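Local coordinates for uncharacterized protein (Bacteroides cellulosilyticus, PDB 5JVK) that probably hydrolyses O-glycosidic bonds as a family 39 glycoside hydrolase of a gut symbiont, built on an eight-stranded barrel, at residues L363-Y368 against S413-Y418. Sequence-based numbering, arbitrary orientation.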
loop_
_atom_site.group_PDB
_atom_site.type_symbol
_atom_site.label_atom_id
_atom_site.label_comp_id
_atom_site.label_asym_id
_atom_site.label_seq_id
_atom_site.Cartn_x
_atom_site.Cartn_y
_atom_site.Cartn_z
ATOM N N LEU A 363 -0.066 7.747 -10.600
ATOM C CA LEU A 363 0.742 7.375 -11.771
ATOM C C LEU A 363 0.537 5.910 -12.197
ATOM O O LEU A 363 0.567 5.605 -13.391
ATOM C CB LEU A 363 2.229 7.656 -11.528
ATOM C CG LEU A 363 2.628 9.132 -11.439
ATOM C CD1 LEU A 363 4.045 9.271 -10.900
ATOM C CD2 LEU A 363 2.508 9.834 -12.785
ATOM N N SER A 364 0.333 5.014 -11.232
ATOM C CA SER A 364 0.058 3.601 -11.536
ATOM C C SER A 364 -1.231 3.435 -12.351
ATOM O O SER A 364 -1.240 2.731 -13.361
ATOM C CB SER A 364 -0.011 2.770 -10.255
ATOM O OG SER A 364 -0.414 1.439 -10.520
ATOM N N ARG A 365 -2.302 4.098 -11.919
ATOM C CA ARG A 365 -3.569 4.097 -12.657
ATOM C C ARG A 365 -3.440 4.783 -14.023
ATOM O O ARG A 365 -4.047 4.340 -15.000
ATOM C CB ARG A 365 -4.674 4.766 -11.827
ATOM C CG ARG A 365 -6.094 4.606 -12.365
ATOM C CD ARG A 365 -6.629 3.189 -12.217
ATOM N NE ARG A 365 -6.780 2.793 -10.816
ATOM C CZ ARG A 365 -7.772 3.168 -10.003
ATOM N NH1 ARG A 365 -8.742 3.980 -10.418
ATOM N NH2 ARG A 365 -7.790 2.730 -8.747
ATOM N N ARG A 366 -2.657 5.861 -14.089
ATOM C CA ARG A 366 -2.398 6.567 -15.355
ATOM C C ARG A 366 -1.848 5.620 -16.417
ATOM O O ARG A 366 -2.376 5.556 -17.526
ATOM C CB ARG A 366 -1.417 7.717 -15.137
ATOM C CG ARG A 366 -1.158 8.582 -16.361
ATOM C CD ARG A 366 0.117 9.379 -16.187
ATOM N NE ARG A 366 0.422 10.193 -17.358
ATOM C CZ ARG A 366 1.580 10.823 -17.576
ATOM N NH1 ARG A 366 2.593 10.738 -16.711
ATOM N NH2 ARG A 366 1.727 11.543 -18.683
ATOM N N HIS A 367 -0.793 4.892 -16.057
ATOM C CA HIS A 367 -0.164 3.897 -16.930
ATOM C C HIS A 367 -0.644 2.490 -16.543
ATOM O O HIS A 367 0.170 1.581 -16.363
ATOM C CB HIS A 367 1.365 3.978 -16.800
ATOM C CG HIS A 367 1.928 5.351 -17.000
ATOM N ND1 HIS A 367 2.154 5.889 -18.249
ATOM C CD2 HIS A 367 2.327 6.289 -16.109
ATOM C CE1 HIS A 367 2.658 7.103 -18.118
ATOM N NE2 HIS A 367 2.777 7.369 -16.830
ATOM N N TYR A 368 -1.965 2.313 -16.433
ATOM C CA TYR A 368 -2.542 1.090 -15.854
ATOM C C TYR A 368 -2.019 -0.186 -16.505
ATOM O O TYR A 368 -2.133 -0.364 -17.717
ATOM C CB TYR A 368 -4.076 1.084 -15.912
ATOM C CG TYR A 368 -4.671 -0.095 -15.164
ATOM C CD1 TYR A 368 -4.652 -0.135 -13.771
ATOM C CD2 TYR A 368 -5.219 -1.187 -15.847
ATOM C CE1 TYR A 368 -5.174 -1.218 -13.076
ATOM C CE2 TYR A 368 -5.746 -2.276 -15.161
ATOM C CZ TYR A 368 -5.719 -2.286 -13.774
ATOM O OH TYR A 368 -6.237 -3.353 -13.078
ATOM N N SER A 413 -10.211 7.426 -2.067
ATOM C CA SER A 413 -11.574 7.971 -2.191
ATOM C C SER A 413 -11.837 8.703 -3.514
ATOM O O SER A 413 -12.976 8.752 -3.978
ATOM C CB SER A 413 -11.891 8.914 -1.023
ATOM O OG SER A 413 -11.246 10.164 -1.180
ATOM N N LEU A 414 -10.786 9.272 -4.100
ATOM C CA LEU A 414 -10.884 9.987 -5.376
ATOM C C LEU A 414 -10.689 9.076 -6.584
ATOM O O LEU A 414 -11.474 9.144 -7.524
ATOM C CB LEU A 414 -9.882 11.143 -5.411
ATOM C CG LEU A 414 -10.389 12.367 -4.630
ATOM C CD1 LEU A 414 -9.329 12.969 -3.716
ATOM C CD2 LEU A 414 -10.948 13.401 -5.594
ATOM N N LEU A 415 -9.644 8.246 -6.557
ATOM C CA LEU A 415 -9.344 7.299 -7.652
ATOM C C LEU A 415 -10.484 6.328 -7.929
ATOM O O LEU A 415 -10.881 6.146 -9.079
ATOM C CB LEU A 415 -8.081 6.472 -7.356
ATOM C CG LEU A 415 -6.723 7.046 -7.762
ATOM C CD1 LEU A 415 -5.596 6.245 -7.123
ATOM C CD2 LEU A 415 -6.571 7.065 -9.277
ATOM N N LYS A 416 -10.986 5.704 -6.865
ATOM C CA LYS A 416 -11.982 4.638 -6.961
ATOM C C LYS A 416 -11.526 3.600 -8.007
ATOM O O LYS A 416 -10.419 3.076 -7.894
ATOM C CB LYS A 416 -13.373 5.221 -7.261
ATOM C CG LYS A 416 -13.903 6.232 -6.257
ATOM C CD LYS A 416 -15.331 6.617 -6.626
ATOM C CE LYS A 416 -15.961 7.575 -5.631
ATOM N NZ LYS A 416 -15.517 8.977 -5.856
ATOM N N ASN A 417 -12.346 3.325 -9.024
ATOM C CA ASN A 417 -11.947 2.491 -10.148
ATOM C C ASN A 417 -12.088 3.245 -11.466
ATOM O O ASN A 417 -12.360 2.647 -12.510
ATOM C CB ASN A 417 -12.779 1.215 -10.129
ATOM C CG ASN A 417 -12.385 0.305 -8.994
ATOM O OD1 ASN A 417 -13.113 0.141 -8.016
ATOM N ND2 ASN A 417 -11.203 -0.268 -9.108
ATOM N N TYR A 418 -11.869 4.559 -11.413
ATOM C CA TYR A 418 -11.908 5.404 -12.604
ATOM C C TYR A 418 -10.686 5.131 -13.481
ATOM O O TYR A 418 -9.598 4.866 -12.971
ATOM C CB TYR A 418 -11.940 6.890 -12.218
ATOM C CG TYR A 418 -13.193 7.351 -11.496
ATOM C CD1 TYR A 418 -14.464 7.058 -11.996
ATOM C CD2 TYR A 418 -13.109 8.120 -10.331
ATOM C CE1 TYR A 418 -15.612 7.494 -11.344
ATOM C CE2 TYR A 418 -14.251 8.563 -9.675
ATOM C CZ TYR A 418 -15.499 8.248 -10.184
ATOM O OH TYR A 418 -16.635 8.681 -9.536
#
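The guanidinium of Arg365 binds backbone carbonyls at the C-terminal end of the helix that closes at Leu415. Its two shorter bonds use different nitrogens: NH1 reaches Tyr418 O at 2.8 Å, lying in the carbonyl plane on a lone pair, while NH2 meets Lys416 O, also at 2.8 Å, from a position tilted 27° out of that carbonyl's plane. Weaker bonds from NH1 to Leu415 O (3.3 Å) and Lys416 O supplement them. One side chain thus gathers three carbonyls, of Leu415, Lys416 and Tyr418, where the backbone leaves the helix at Lys416, which has positive phi; Tyr418 N in turn bonds to Leu415 O at 3.0 Å.

Across the two segments the apolar packing comes mainly from Leu415, whose CD2 lies over one guanidinium face, offset toward its rim, and touches Arg365 CB at 3.9 Å. With CG anti to the backbone N (chi1 -169°), the arginine heads for the other helix, and bends at chi2 and chi3 turn its end onto the carbonyls. A methionine in its place would probably leave the carbonyls of Lys416 and Tyr418 without this donor and Asp105 without its salt-bridge mate.

That carboxylate, in the loop before barrel strand 106-109, also engages NH2. The contact joins the ends of helices 350-366 and 403-415, beside the antiparallel sheet whose strand 429-436 brings Phe434 against Arg365.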